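Local atomic coordinates of dihydrodipicolinate synthase (Rhodopseudomonas palustris, PDB entry 3DZ1), a protein that probably acts as a lyase of the dihydrodipicolinate synthase (DapA) family, making 4-hydroxy-tetrahydrodipicolinate on the route to lysine. Residues Phe13-Thr18 and Gly215-Tyr220; Leu34-Ala39 and Ile71-Ser76; Gly45-Gly50 and Gln78-Val83. One frame throughout, in Å; residues are numbered along the deposited sequence.

Contact 1 of 3, residues Phe13-Thr18 and Gly215-Tyr220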
ATOM      1  N   PHE A  13      16.439  25.325  -9.357  1.00 10.19           N
ATOM      2  CA  PHE A  13      16.475  24.415 -10.496  1.00 10.44           C
ATOM      3  C   PHE A  13      15.031  24.211 -10.931  1.00 11.20           C
ATOM      4  O   PHE A  13      14.200  23.768 -10.143  1.00 12.75           O
ATOM      5  CB  PHE A  13      17.078  23.059 -10.114  1.00 12.75           C
ATOM      6  CG  PHE A  13      18.578  23.013 -10.198  1.00 14.54           C
ATOM      7  CD1 PHE A  13      19.361  23.833  -9.390  1.00 14.85           C
ATOM      8  CD2 PHE A  13      19.209  22.144 -11.084  1.00 15.88           C
ATOM      9  CE1 PHE A  13      20.754  23.790  -9.461  1.00 16.46           C
ATOM     10  CE2 PHE A  13      20.605  22.089 -11.166  1.00 16.63           C
ATOM     11  CZ  PHE A  13      21.377  22.914 -10.352  1.00 15.54           C
ATOM     12  N   ALA A  14      14.722  24.529 -12.180  1.00 10.00           N
ATOM     13  CA  ALA A  14      13.357  24.368 -12.660  1.00  8.82           C
ATOM     14  C   ALA A  14      13.097  22.948 -13.164  1.00 10.63           C
ATOM     15  O   ALA A  14      13.908  22.386 -13.887  1.00 11.30           O
ATOM     16  CB  ALA A  14      13.080  25.378 -13.772  1.00  7.63           C
ATOM     17  N   ILE A  15      11.974  22.361 -12.764  1.00  8.88           N
ATOM     18  CA  ILE A  15      11.620  21.026 -13.236  1.00  9.07           C
ATOM     19  C   ILE A  15      10.782  21.271 -14.482  1.00  9.50           C
ATOM     20  O   ILE A  15       9.663  21.782 -14.406  1.00  8.74           O
ATOM     21  CB  ILE A  15      10.787  20.245 -12.211  1.00  8.73           C
ATOM     22  CG1 ILE A  15      11.556  20.139 -10.888  1.00  9.52           C
ATOM     23  CG2 ILE A  15      10.488  18.845 -12.758  1.00  9.43           C
ATOM     24  CD1 ILE A  15      10.789  19.450  -9.776  1.00  9.69           C
ATOM     25  N   ALA A  16      11.336  20.910 -15.631  1.00  8.75           N
ATOM     26  CA  ALA A  16      10.672  21.133 -16.905  1.00  8.81           C
ATOM     27  C   ALA A  16       9.674  20.090 -17.368  1.00  8.91           C
ATOM     28  O   ALA A  16       9.946  18.890 -17.353  1.00  9.28           O
ATOM     29  CB  ALA A  16      11.726  21.327 -17.996  1.00 10.12           C
ATOM     30  N   PRO A  17       8.483  20.539 -17.777  1.00 10.62           N
ATOM     31  CA  PRO A  17       7.487  19.585 -18.258  1.00 10.19           C
ATOM     32  C   PRO A  17       7.930  19.293 -19.694  1.00 10.13           C
ATOM     33  O   PRO A  17       8.778  20.006 -20.230  1.00  9.68           O
ATOM     34  CB  PRO A  17       6.197  20.395 -18.218  1.00 10.40           C
ATOM     35  CG  PRO A  17       6.671  21.773 -18.560  1.00 12.17           C
ATOM     36  CD  PRO A  17       7.920  21.900 -17.710  1.00  8.76           C
ATOM     37  N   THR A  18       7.397  18.244 -20.305  1.00  8.54           N
ATOM     38  CA  THR A  18       7.745  17.951 -21.688  1.00 10.52           C
ATOM     39  C   THR A  18       6.625  18.572 -22.515  1.00 10.85           C
ATOM     40  O   THR A  18       5.472  18.155 -22.412  1.00 12.00           O
ATOM     41  CB  THR A  18       7.820  16.431 -21.946  1.00  9.39           C
ATOM     42  OG1 THR A  18       8.921  15.884 -21.212  1.00  8.35           O
ATOM     43  CG2 THR A  18       8.020  16.141 -23.430  1.00  8.65           C
ATOM     44  N   GLY A 215      18.538  25.466  -1.860  1.00  7.27           N
ATOM     45  CA  GLY A 215      17.655  26.073  -2.828  1.00  7.14           C
ATOM     46  C   GLY A 215      16.453  25.210  -3.129  1.00  8.81           C
ATOM     47  O   GLY A 215      16.055  24.361  -2.321  1.00  7.86           O
ATOM     48  N   ALA A 216      15.880  25.418  -4.307  1.00  8.98           N
ATOM     49  CA  ALA A 216      14.693  24.681  -4.710  1.00  9.44           C
ATOM     50  C   ALA A 216      14.794  24.029  -6.081  1.00  9.93           C
ATOM     51  O   ALA A 216      15.450  24.548  -6.987  1.00 10.01           O
ATOM     52  CB  ALA A 216      13.489  25.620  -4.698  1.00 11.32           C
HETATM   53  N   MSE A 217      14.154  22.874  -6.212  1.00  9.55           N
HETATM   54  CA  MSE A 217      14.065  22.182  -7.490  1.00  9.25           C
HETATM   55  C   MSE A 217      12.553  22.181  -7.610  1.00 11.24           C
HETATM   56  O   MSE A 217      11.868  21.333  -7.031  1.00 10.15           O
HETATM   57  CB  MSE A 217      14.600  20.755  -7.429  1.00  9.36           C
HETATM   58  CG  MSE A 217      14.658  20.136  -8.822  1.00 12.18           C
HETATM   59 SE   MSE A 217      15.373  18.350  -8.880  1.00 21.46          SE
HETATM   60  CE  MSE A 217      17.210  18.773  -8.501  1.00 16.35           C
ATOM     61  N   THR A 218      12.045  23.155  -8.358  1.00 12.49           N
ATOM     62  CA  THR A 218      10.613  23.370  -8.484  1.00 13.88           C
ATOM     63  C   THR A 218       9.955  23.260  -9.851  1.00 10.98           C
ATOM     64  O   THR A 218      10.508  23.682 -10.863  1.00 10.44           O
ATOM     65  CB  THR A 218      10.266  24.767  -7.926  1.00 14.72           C
ATOM     66  OG1 THR A 218       8.876  25.037  -8.125  1.00 15.36           O
ATOM     67  CG2 THR A 218      11.090  25.837  -8.634  1.00 14.40           C
ATOM     68  N   GLY A 219       8.747  22.704  -9.848  1.00 11.81           N
ATOM     69  CA  GLY A 219       7.959  22.577 -11.059  1.00 11.13           C
ATOM     70  C   GLY A 219       6.901  23.675 -11.059  1.00 12.39           C
ATOM     71  O   GLY A 219       6.055  23.737 -11.950  1.00 11.11           O
ATOM     72  N   TYR A 220       6.954  24.547 -10.051  1.00 11.13           N
ATOM     73  CA  TYR A 220       6.005  25.655  -9.920  1.00 12.95           C
ATOM     74  C   TYR A 220       6.035  26.550 -11.164  1.00 12.58           C
ATOM     75  O   TYR A 220       7.112  26.870 -11.678  1.00 12.13           O
ATOM     76  CB  TYR A 220       6.343  26.474  -8.669  1.00 13.76           C
ATOM     77  CG  TYR A 220       5.390  27.614  -8.384  1.00 14.08           C
ATOM     78  CD1 TYR A 220       4.009  27.406  -8.338  1.00 14.98           C
ATOM     79  CD2 TYR A 220       5.870  28.900  -8.141  1.00 15.25           C
ATOM     80  CE1 TYR A 220       3.131  28.455  -8.059  1.00 15.03           C
ATOM     81  CE2 TYR A 220       5.004  29.953  -7.860  1.00 15.01           C
ATOM     82  CZ  TYR A 220       3.637  29.725  -7.820  1.00 14.80           C
ATOM     83  OH  TYR A 220       2.787  30.771  -7.537  1.00 13.01           O
TER

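Contact 2 of 3, residues Leu34-Ala39 and Ile71-Ser76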
ATOM      1  N   LEU A  34      11.099  27.404 -23.249  1.00 12.03           N
ATOM      2  CA  LEU A  34      11.107  27.165 -21.808  1.00 12.66           C
ATOM      3  C   LEU A  34      12.524  27.303 -21.270  1.00 10.77           C
ATOM      4  O   LEU A  34      12.752  27.954 -20.253  1.00 12.48           O
ATOM      5  CB  LEU A  34      10.595  25.755 -21.489  1.00 13.78           C
ATOM      6  CG  LEU A  34       9.089  25.556 -21.335  1.00 15.39           C
ATOM      7  CD1 LEU A  34       8.785  24.079 -21.125  1.00 17.29           C
ATOM      8  CD2 LEU A  34       8.593  26.382 -20.154  1.00 15.07           C
ATOM      9  N   THR A  35      13.474  26.684 -21.963  1.00 10.64           N
ATOM     10  CA  THR A  35      14.868  26.726 -21.549  1.00 11.43           C
ATOM     11  C   THR A  35      15.404  28.151 -21.488  1.00 12.30           C
ATOM     12  O   THR A  35      16.073  28.525 -20.521  1.00 10.87           O
ATOM     13  CB  THR A  35      15.761  25.904 -22.498  1.00 11.69           C
ATOM     14  OG1 THR A  35      15.298  24.548 -22.536  1.00 13.36           O
ATOM     15  CG2 THR A  35      17.206  25.924 -22.013  1.00 11.79           C
ATOM     16  N   ASP A  36      15.123  28.941 -22.522  1.00 11.73           N
ATOM     17  CA  ASP A  36      15.588  30.329 -22.565  1.00 12.24           C
ATOM     18  C   ASP A  36      14.993  31.106 -21.405  1.00 11.91           C
ATOM     19  O   ASP A  36      15.651  31.962 -20.802  1.00 12.81           O
ATOM     20  CB  ASP A  36      15.179  31.001 -23.879  1.00 12.60           C
ATOM     21  CG  ASP A  36      15.862  30.389 -25.083  1.00 16.48           C
ATOM     22  OD1 ASP A  36      16.942  29.784 -24.913  1.00 15.94           O
ATOM     23  OD2 ASP A  36      15.325  30.527 -26.203  1.00 15.43           O
ATOM     24  N   PHE A  37      13.732  30.808 -21.111  1.00 11.85           N
ATOM     25  CA  PHE A  37      13.010  31.446 -20.022  1.00 12.15           C
ATOM     26  C   PHE A  37      13.705  31.180 -18.687  1.00 10.40           C
ATOM     27  O   PHE A  37      14.030  32.112 -17.944  1.00 10.96           O
ATOM     28  CB  PHE A  37      11.575  30.916 -19.965  1.00 13.26           C
ATOM     29  CG  PHE A  37      10.804  31.398 -18.771  1.00 16.79           C
ATOM     30  CD1 PHE A  37      10.431  32.734 -18.659  1.00 17.59           C
ATOM     31  CD2 PHE A  37      10.485  30.525 -17.738  1.00 18.07           C
ATOM     32  CE1 PHE A  37       9.755  33.194 -17.533  1.00 18.75           C
ATOM     33  CE2 PHE A  37       9.809  30.975 -16.608  1.00 18.87           C
ATOM     34  CZ  PHE A  37       9.444  32.312 -16.505  1.00 18.55           C
ATOM     35  N   TYR A  38      13.926  29.905 -18.378  1.00 11.11           N
ATOM     36  CA  TYR A  38      14.582  29.538 -17.125  1.00 10.48           C
ATOM     37  C   TYR A  38      15.919  30.255 -16.937  1.00 10.00           C
ATOM     38  O   TYR A  38      16.240  30.710 -15.839  1.00  8.30           O
ATOM     39  CB  TYR A  38      14.823  28.027 -17.059  1.00 12.32           C
ATOM     40  CG  TYR A  38      13.578  27.171 -17.139  1.00 13.58           C
ATOM     41  CD1 TYR A  38      12.424  27.504 -16.427  1.00 13.24           C
ATOM     42  CD2 TYR A  38      13.573  25.992 -17.886  1.00 15.62           C
ATOM     43  CE1 TYR A  38      11.296  26.678 -16.454  1.00 15.78           C
ATOM     44  CE2 TYR A  38      12.456  25.162 -17.920  1.00 15.65           C
ATOM     45  CZ  TYR A  38      11.323  25.508 -17.203  1.00 15.81           C
ATOM     46  OH  TYR A  38      10.228  24.676 -17.227  1.00 16.15           O
ATOM     47  N   ALA A  39      16.709  30.332 -18.005  1.00 10.79           N
ATOM     48  CA  ALA A  39      18.006  30.993 -17.931  1.00 11.02           C
ATOM     49  C   ALA A  39      17.812  32.485 -17.698  1.00 12.42           C
ATOM     50  O   ALA A  39      18.476  33.087 -16.851  1.00 10.45           O
ATOM     51  CB  ALA A  39      18.785  30.769 -19.217  1.00 11.67           C
ATOM     52  N   ILE A  71      19.420  19.654 -22.895  1.00 12.25           N
ATOM     53  CA  ILE A  71      20.837  19.725 -22.578  1.00 13.36           C
ATOM     54  C   ILE A  71      21.577  20.674 -23.520  1.00 15.07           C
ATOM     55  O   ILE A  71      22.344  21.532 -23.075  1.00 14.45           O
ATOM     56  CB  ILE A  71      21.494  18.326 -22.637  1.00 13.97           C
ATOM     57  CG1 ILE A  71      20.892  17.427 -21.555  1.00 13.87           C
ATOM     58  CG2 ILE A  71      22.997  18.440 -22.418  1.00 13.39           C
ATOM     59  CD1 ILE A  71      21.370  15.990 -21.606  1.00 13.82           C
ATOM     60  N   LYS A  72      21.332  20.534 -24.816  1.00 15.21           N
ATOM     61  CA  LYS A  72      21.996  21.373 -25.805  1.00 16.97           C
ATOM     62  C   LYS A  72      21.589  22.842 -25.746  1.00 16.77           C
ATOM     63  O   LYS A  72      22.385  23.725 -26.067  1.00 18.42           O
ATOM     64  CB  LYS A  72      21.735  20.822 -27.209  1.00 18.49           C
ATOM     65  CG  LYS A  72      22.247  19.404 -27.417  1.00 22.88           C
ATOM     66  CD  LYS A  72      23.743  19.320 -27.174  1.00 25.55           C
ATOM     67  CE  LYS A  72      24.272  17.924 -27.441  1.00 27.93           C
ATOM     68  NZ  LYS A  72      25.741  17.857 -27.213  1.00 27.48           N
ATOM     69  N   ARG A  73      20.357  23.102 -25.325  1.00 16.89           N
ATOM     70  CA  ARG A  73      19.851  24.469 -25.251  1.00 16.77           C
ATOM     71  C   ARG A  73      20.320  25.231 -24.009  1.00 16.02           C
ATOM     72  O   ARG A  73      20.621  26.425 -24.082  1.00 15.83           O
ATOM     73  CB  ARG A  73      18.319  24.457 -25.296  1.00 17.52           C
ATOM     74  CG  ARG A  73      17.677  25.826 -25.443  1.00 20.51           C
ATOM     75  CD  ARG A  73      17.843  26.356 -26.853  1.00 23.58           C
ATOM     76  NE  ARG A  73      17.213  27.661 -27.027  1.00 26.29           N
ATOM     77  CZ  ARG A  73      17.072  28.269 -28.200  1.00 29.08           C
ATOM     78  NH1 ARG A  73      17.517  27.687 -29.305  1.00 29.96           N
ATOM     79  NH2 ARG A  73      16.489  29.456 -28.270  1.00 28.76           N
ATOM     80  N   ALA A  74      20.377  24.544 -22.872  1.00 14.72           N
ATOM     81  CA  ALA A  74      20.795  25.169 -21.616  1.00 15.29           C
ATOM     82  C   ALA A  74      22.314  25.219 -21.471  1.00 15.02           C
ATOM     83  O   ALA A  74      22.880  24.663 -20.532  1.00 14.33           O
ATOM     84  CB  ALA A  74      20.185  24.423 -20.436  1.00 13.92           C
ATOM     85  N   LYS A  75      22.969  25.906 -22.395  1.00 17.97           N
ATOM     86  CA  LYS A  75      24.424  26.015 -22.388  1.00 20.90           C
ATOM     87  C   LYS A  75      25.025  26.613 -21.110  1.00 20.44           C
ATOM     88  O   LYS A  75      26.130  26.240 -20.712  1.00 19.89           O
ATOM     89  CB  LYS A  75      24.877  26.837 -23.600  1.00 24.89           C
ATOM     90  CG  LYS A  75      24.366  26.299 -24.932  1.00 28.55           C
ATOM     91  CD  LYS A  75      24.791  27.186 -26.096  1.00 33.53           C
ATOM     92  CE  LYS A  75      24.282  28.615 -25.931  1.00 36.89           C
ATOM     93  NZ  LYS A  75      24.682  29.501 -27.064  1.00 39.08           N
ATOM     94  N   SER A  76      24.303  27.527 -20.466  1.00 19.73           N
ATOM     95  CA  SER A  76      24.798  28.176 -19.252  1.00 19.39           C
ATOM     96  C   SER A  76      24.231  27.616 -17.948  1.00 17.86           C
ATOM     97  O   SER A  76      24.466  28.177 -16.876  1.00 18.12           O
ATOM     98  CB  SER A  76      24.505  29.678 -19.307  1.00 18.88           C
ATOM     99  OG  SER A  76      23.105  29.915 -19.287  1.00 22.15           O
TER

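Contact 3 of 3, residues Gly45-Gly50 and Gln78-Val83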
ATOM      1  N   GLY A  45      19.674  25.735 -12.887  1.00  9.21           N
ATOM      2  CA  GLY A  45      19.616  24.472 -13.593  1.00  9.05           C
ATOM      3  C   GLY A  45      18.218  24.062 -13.983  1.00  9.20           C
ATOM      4  O   GLY A  45      17.239  24.740 -13.657  1.00  8.15           O
ATOM      5  N   VAL A  46      18.131  22.940 -14.689  1.00  7.85           N
ATOM      6  CA  VAL A  46      16.855  22.420 -15.146  1.00  7.82           C
ATOM      7  C   VAL A  46      16.861  20.904 -15.003  1.00  7.44           C
ATOM      8  O   VAL A  46      17.855  20.252 -15.318  1.00  8.12           O
ATOM      9  CB  VAL A  46      16.609  22.781 -16.638  1.00  9.45           C
ATOM     10  CG1 VAL A  46      15.199  22.372 -17.058  1.00 10.20           C
ATOM     11  CG2 VAL A  46      16.818  24.277 -16.859  1.00  9.34           C
ATOM     12  N   THR A  47      15.758  20.351 -14.510  1.00  6.52           N
ATOM     13  CA  THR A  47      15.634  18.905 -14.365  1.00  8.24           C
ATOM     14  C   THR A  47      14.622  18.475 -15.421  1.00  8.51           C
ATOM     15  O   THR A  47      13.558  19.082 -15.551  1.00  7.12           O
ATOM     16  CB  THR A  47      15.158  18.535 -12.949  1.00  8.09           C
ATOM     17  OG1 THR A  47      16.144  18.972 -12.002  1.00 10.23           O
ATOM     18  CG2 THR A  47      14.982  17.019 -12.814  1.00  8.54           C
ATOM     19  N   VAL A  48      14.961  17.444 -16.191  1.00  8.37           N
ATOM     20  CA  VAL A  48      14.081  16.991 -17.258  1.00  9.46           C
ATOM     21  C   VAL A  48      13.667  15.527 -17.168  1.00 10.18           C
ATOM     22  O   VAL A  48      14.275  14.736 -16.447  1.00 12.16           O
ATOM     23  CB  VAL A  48      14.730  17.231 -18.643  1.00  7.52           C
ATOM     24  CG1 VAL A  48      15.021  18.706 -18.827  1.00 10.35           C
ATOM     25  CG2 VAL A  48      16.009  16.428 -18.771  1.00  7.96           C
ATOM     26  N   LEU A  49      12.626  15.188 -17.925  1.00 11.37           N
ATOM     27  CA  LEU A  49      12.075  13.840 -17.966  1.00 12.88           C
ATOM     28  C   LEU A  49      11.459  13.464 -16.625  1.00 14.44           C
ATOM     29  O   LEU A  49      10.938  14.325 -15.919  1.00 14.45           O
ATOM     30  CB  LEU A  49      13.151  12.826 -18.381  1.00 13.59           C
ATOM     31  CG  LEU A  49      13.694  13.057 -19.800  1.00 14.96           C
ATOM     32  CD1 LEU A  49      14.674  11.960 -20.172  1.00 14.08           C
ATOM     33  CD2 LEU A  49      12.535  13.085 -20.787  1.00 16.84           C
ATOM     34  N   GLY A  50      11.513  12.187 -16.267  1.00 15.35           N
ATOM     35  CA  GLY A  50      10.912  11.770 -15.016  1.00 17.53           C
ATOM     36  C   GLY A  50       9.397  11.913 -15.080  1.00 19.57           C
ATOM     37  O   GLY A  50       8.838  12.230 -16.133  1.00 20.46           O
ATOM     38  N   GLN A  78      23.119  23.881 -15.550  1.00 14.62           N
ATOM     39  CA  GLN A  78      23.359  22.463 -15.338  1.00 13.58           C
ATOM     40  C   GLN A  78      22.027  21.737 -15.518  1.00 12.46           C
ATOM     41  O   GLN A  78      21.036  22.086 -14.880  1.00 13.39           O
ATOM     42  CB  GLN A  78      23.907  22.235 -13.926  1.00 15.64           C
ATOM     43  CG  GLN A  78      25.199  22.997 -13.639  1.00 21.41           C
ATOM     44  CD  GLN A  78      25.712  22.786 -12.226  1.00 25.19           C
ATOM     45  OE1 GLN A  78      25.028  23.103 -11.242  1.00 28.07           O
ATOM     46  NE2 GLN A  78      26.931  22.259 -12.113  1.00 26.64           N
ATOM     47  N   VAL A  79      21.998  20.740 -16.398  1.00 10.48           N
ATOM     48  CA  VAL A  79      20.771  19.985 -16.640  1.00 11.37           C
ATOM     49  C   VAL A  79      20.841  18.593 -16.025  1.00  9.88           C
ATOM     50  O   VAL A  79      21.780  17.834 -16.267  1.00 10.44           O
ATOM     51  CB  VAL A  79      20.474  19.860 -18.155  1.00  9.38           C
ATOM     52  CG1 VAL A  79      19.297  18.926 -18.389  1.00  9.79           C
ATOM     53  CG2 VAL A  79      20.158  21.230 -18.724  1.00  8.53           C
ATOM     54  N   ILE A  80      19.831  18.269 -15.227  1.00 10.82           N
ATOM     55  CA  ILE A  80      19.750  16.980 -14.554  1.00  9.50           C
ATOM     56  C   ILE A  80      18.678  16.134 -15.228  1.00  9.87           C
ATOM     57  O   ILE A  80      17.547  16.575 -15.399  1.00  8.96           O
ATOM     58  CB  ILE A  80      19.392  17.179 -13.072  1.00  9.37           C
ATOM     59  CG1 ILE A  80      20.483  18.006 -12.394  1.00 10.58           C
ATOM     60  CG2 ILE A  80      19.234  15.834 -12.379  1.00 11.93           C
ATOM     61  CD1 ILE A  80      20.079  18.555 -11.053  1.00 11.08           C
ATOM     62  N   VAL A  81      19.034  14.916 -15.617  1.00  9.17           N
ATOM     63  CA  VAL A  81      18.077  14.043 -16.279  1.00  8.19           C
ATOM     64  C   VAL A  81      17.596  12.948 -15.333  1.00  6.93           C
ATOM     65  O   VAL A  81      18.401  12.255 -14.709  1.00  5.48           O
ATOM     66  CB  VAL A  81      18.697  13.390 -17.533  1.00 10.14           C
ATOM     67  CG1 VAL A  81      17.650  12.538 -18.252  1.00  8.35           C
ATOM     68  CG2 VAL A  81      19.248  14.470 -18.463  1.00 11.18           C
ATOM     69  N   GLY A  82      16.280  12.816 -15.208  1.00  8.17           N
ATOM     70  CA  GLY A  82      15.734  11.781 -14.350  1.00  8.11           C
ATOM     71  C   GLY A  82      15.952  10.462 -15.064  1.00 10.54           C
ATOM     72  O   GLY A  82      15.593  10.335 -16.232  1.00 10.29           O
ATOM     73  N   VAL A  83      16.558   9.491 -14.387  1.00 10.90           N
ATOM     74  CA  VAL A  83      16.804   8.195 -15.012  1.00 10.96           C
ATOM     75  C   VAL A  83      16.138   7.040 -14.276  1.00 10.74           C
ATOM     76  O   VAL A  83      16.397   5.882 -14.585  1.00 11.94           O
ATOM     77  CB  VAL A  83      18.320   7.895 -15.135  1.00 11.49           C
ATOM     78  CG1 VAL A  83      18.988   8.944 -16.004  1.00 11.35           C
ATOM     79  CG2 VAL A  83      18.960   7.852 -13.762  1.00 10.40           C
TER
HETATM   80  O   HOH W   1      13.098   9.618 -17.129  1.00 13.86           O

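Contact 1 of 3, residues Phe13-Thr18 and Gly215-Tyr220
Two first torsions bring Met217 and Ile15 together: the selenomethionine sets CG opposite its own backbone N (chi1 -172°), while Ile15 turns CG1 away from its carbonyl carbon (chi1 -58°), and Met217 CG meets Ile15 CG1 at 3.7 Å. Ile15 CD1 comes to 3.5 Å from Met217 O. Phe13 adds its CB, 4.0 Å from Met217 CG.

The backbones run parallel and close the eight-stranded TIM barrel, first strand to last. Phe13 uses both its polar backbone atoms: its N donates almost straight to Ala216 O at 2.7 Å, and its O receives Thr218 N at 2.9 Å in a more bent bond. Ile15 N then bonds to Thr218 O at 2.7 Å, from well above the carbonyl plane (49° out of it). At the strand end, Thr218 OG1 accepts from Tyr220 N, forming an ST turn.

Met217, predicted to bind pyruvate, and Ile15 face inward, where both touch Lys169 of strand 165-170. Ala14 faces outward onto Tyr38 of helix 28-40. The two strands also continue the sheet on their other flanks: strand 11-15 is hydrogen-bonded through its backbone to strand 45-48, its next neighbour round the barrel, and Gly215 joins Cys198 of strand 195-198.

Contact 2 of 3, residues Leu34-Ala39 and Ile71-Ser76
Asp36 and Arg73 tie together two consecutive helices in the outer layer of the TIM barrel, 28-40 and the C-terminal end of 60-73, through a side-on, two-pronged salt bridge. The guanidinium offers its NE edge to the carboxylate, and the two planes are turned 36° apart. Because of that twist the prongs differ. Arg73 NH2 meets Asp36 OD2 at 2.6 Å, practically in the guanidinium plane and on the syn lone pair of that oxygen. Arg73 NE reaches Asp36 OD1 at 3.0 Å, also on the syn side, but 28° out of the carboxylate plane and along a more bent line. Two bonds to two different oxygens fix the rotation of both groups at this partly exposed edge of the helix layer.

Arg73 gets its head there by a bend in the chain at chi2 (74°), which lays the aliphatic part over Thr35. The threonine and the arginine stem pass at a slant: Thr35 CB and CG2 both lie 3.5 Å from Arg73 CG, while Thr35 OG1 bonds to Ile31 O of its own helix.

One residue on from Arg73 the chain leaves its helix at Ala74, the centre of an inverse gamma turn. Thr35 CG2 packs on this residue too, 3.6 Å from Ala74 N and 3.7 Å from Ala74 CB.

Contact 3 of 3, residues Gly45-Gly50 and Gln78-Val83
Val48 and Val81 belong to the tightly packed part of this strand pair, its helix-facing side, where their CG2 methyls are 3.8 Å apart. Strands 45-48 and 78-82 run parallel, 16° apart, and are the two strands of a beta-alpha-beta unit whose helix, 60-73, covers this face: Phe70 lies on Val48 and Ile71 on Val79. Four backbone bonds hold the pair. Val46 N donates to Gln78 O, Ile80 N to Val46 O at 2.8 Å, Val48 N to Ile80 O at the same 2.8 Å, and Gly82 N to Val48 O. Leu49, with a positive phi (66°) that probably helps to place it, has its side chain on the helix side as well, against Val66 and Ala67. There it lies side by side with Val81, Leu49 CD1 being 3.6 Å from Val81 CG1.

The looser part comes just beyond the paired strands. Past Gly82 N the direct bonding stops: Gly50 N and Gly82 O are 4.5 Å apart, and a water bridges them, accepting from Gly50 N at 3.1 Å and donating to Gly82 O at 2.7 Å. Gly50 is partly exposed.

On the interior face Thr47 crosses Ile80 at a slant, with OG1 3.9 Å from Ile80 CB. The chemistry here implies a buried polar group left unmatched: the hydroxyl has no hydrogen-bonding partner in the model and lies beside Met217 of the predicted pyruvate site, though the model does not establish a role for it.

In the fold
All three contacts belong to the early part of the barrel and its closure. Contacts 1 and 3 share one sheet, centres about 9 Å apart, stitched by Ala14 O to Thr47 N at 2.8 Å and Ala16 N to Thr47 O at 2.9 Å. Contact 1 holds Met217 of the predicted pyruvate site and contact 3 brings Thr47 beside it, Met217 SE lying 3.3 Å from Thr47 OG1. Contact 2 lies in the outer helix layer, away from that site, centred about 13 Å from contact 1 and 12 Å from contact 3. Its Tyr38 bridges them, packing CD1 on Ala14 CB (3.5 Å) and CD2 on Val46 CG2 (3.8 Å), while Ala74 CB rests 3.6 Å from Val79 CG2.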